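Local coordinates for phosphoheptose isomerase (Neisseria gonorrhoeae, PDB 5I01), which probably isomerises sedoheptulose 7-phosphate to D-glycero-D-manno-heptose 7-phosphate, the first step of heptose synthesis for lipooligosaccharide, as a zinc-binding homotetramer of the SIS family, at residues A90-I94 / V103-Q107. The protein carries 1 engineered substitution. Numbering follows the deposited sequence.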
loop_
_atom_site.group_PDB
_atom_site.type_symbol
_atom_site.label_atom_id
_atom_site.label_comp_id
_atom_site.label_asym_id
_atom_site.label_seq_id
_atom_site.Cartn_x
_atom_site.Cartn_y
_atom_site.Cartn_z
ATOM N N ALA A 90 0.423 -0.843 -9.668
ATOM C CA ALA A 90 1.210 -0.008 -10.584
ATOM C C ALA A 90 2.699 -0.246 -10.443
ATOM O O ALA A 90 3.398 -0.366 -11.436
ATOM C CB ALA A 90 0.915 1.464 -10.358
ATOM N N LEU A 91 3.191 -0.296 -9.212
ATOM C CA LEU A 91 4.604 -0.589 -8.973
ATOM C C LEU A 91 5.009 -1.962 -9.564
ATOM O O LEU A 91 5.989 -2.057 -10.306
ATOM C CB LEU A 91 4.931 -0.525 -7.473
ATOM C CG LEU A 91 4.885 0.851 -6.793
ATOM C CD1 LEU A 91 4.970 0.692 -5.287
ATOM C CD2 LEU A 91 5.996 1.772 -7.246
ATOM N N THR A 92 4.242 -3.007 -9.253
ATOM C CA THR A 92 4.563 -4.360 -9.729
ATOM C C THR A 92 4.315 -4.558 -11.224
ATOM O O THR A 92 5.033 -5.310 -11.870
ATOM C CB THR A 92 3.864 -5.479 -8.914
ATOM O OG1 THR A 92 2.433 -5.346 -8.979
ATOM C CG2 THR A 92 4.336 -5.454 -7.446
ATOM N N ALA A 93 3.319 -3.882 -11.777
ATOM C CA ALA A 93 3.057 -3.983 -13.213
ATOM C C ALA A 93 4.204 -3.384 -14.002
ATOM O O ALA A 93 4.693 -3.990 -14.936
ATOM C CB ALA A 93 1.751 -3.284 -13.583
ATOM N N ILE A 94 4.631 -2.187 -13.607
ATOM C CA ILE A 94 5.641 -1.437 -14.355
ATOM C C ILE A 94 7.010 -2.080 -14.163
ATOM O O ILE A 94 7.756 -2.234 -15.129
ATOM C CB ILE A 94 5.652 0.056 -13.956
ATOM C CG1 ILE A 94 4.311 0.706 -14.324
ATOM C CG2 ILE A 94 6.812 0.789 -14.626
ATOM C CD1 ILE A 94 4.037 2.010 -13.605
ATOM N N VAL A 103 9.140 3.001 -12.678
ATOM C CA VAL A 103 7.982 2.918 -11.776
ATOM C C VAL A 103 7.422 4.262 -11.329
ATOM O O VAL A 103 6.228 4.361 -11.081
ATOM C CB VAL A 103 8.201 2.004 -10.539
ATOM C CG1 VAL A 103 8.414 0.555 -10.976
ATOM C CG2 VAL A 103 9.314 2.516 -9.626
ATOM N N PHE A 104 8.270 5.280 -11.224
ATOM C CA PHE A 104 7.826 6.644 -10.867
ATOM C C PHE A 104 7.611 7.530 -12.102
ATOM O O PHE A 104 6.617 8.262 -12.185
ATOM C CB PHE A 104 8.825 7.311 -9.908
ATOM C CG PHE A 104 9.077 6.532 -8.631
ATOM C CD1 PHE A 104 8.040 5.883 -7.956
ATOM C CD2 PHE A 104 10.352 6.471 -8.086
ATOM C CE1 PHE A 104 8.284 5.179 -6.791
ATOM C CE2 PHE A 104 10.600 5.770 -6.915
ATOM C CZ PHE A 104 9.569 5.128 -6.266
ATOM N N SER A 105 8.528 7.456 -13.058
ATOM C CA SER A 105 8.414 8.229 -14.298
ATOM C C SER A 105 7.126 7.971 -15.104
ATOM O O SER A 105 6.650 8.872 -15.770
ATOM C CB SER A 105 9.639 8.000 -15.194
ATOM O OG SER A 105 9.540 6.764 -15.878
ATOM N N LYS A 106 6.564 6.762 -15.052
ATOM C CA LYS A 106 5.301 6.474 -15.756
ATOM C C LYS A 106 4.078 7.083 -15.066
ATOM O O LYS A 106 3.147 7.549 -15.727
ATOM C CB LYS A 106 5.107 4.967 -15.953
ATOM C CG LYS A 106 6.031 4.369 -17.009
ATOM C CD LYS A 106 5.561 3.011 -17.496
ATOM C CE LYS A 106 4.390 3.111 -18.476
ATOM N NZ LYS A 106 4.770 3.715 -19.786
ATOM N N GLN A 107 4.077 7.075 -13.738
ATOM C CA GLN A 107 3.011 7.728 -12.975
ATOM C C GLN A 107 3.043 9.258 -13.107
ATOM O O GLN A 107 1.993 9.909 -13.058
ATOM C CB GLN A 107 3.068 7.312 -11.509
ATOM C CG GLN A 107 2.785 5.836 -11.289
ATOM C CD GLN A 107 2.843 5.469 -9.826
ATOM O OE1 GLN A 107 1.919 5.768 -9.054
ATOM N NE2 GLN A 107 3.939 4.831 -9.423
#
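I94, within helix 88-97, meets V103, in the residues leading to helix 105-111, and with L91 they bury most of the surface shared by the two segments. The CG2 methyl of I94 sits against the backbone of V103, 3.7 Å from V103 CA. Its other branch, CG1, lies anti to the carbonyl carbon (chi1 -64°) and, with an extended chi2, brings CD1 to 3.9 Å from K106 CB. One helical turn earlier, L91 crosses V103 at about a right angle: L91 CD2 approaches V103 CB at 4.0 Å and also reaches F104 CE1 obliquely. V103 CG1 touches both L91 and I94, 3.6 Å from L91 O and 4.0 Å from I94 CG2, while V103 CG2 lies over the centre of one face of the F104 ring.

Beside this apolar cluster, Q107 folds its amide back on its own segment. NE2 donates a nearly straight bond to V103 O (2.9 Å, 169°), and a second bond to L84 O helps fix the amide. K106 lends only its aliphatic stem, with CD 3.8 Å from I94 CG2; its ammonium forms a salt bridge with E78 of a neighbouring subunit. F104 also packs against N54, a predicted substrate-binding residue. Dispersion and burial therefore hold the residues leading into helix 105-111 against helix 88-97, beside an inter-subunit salt bridge.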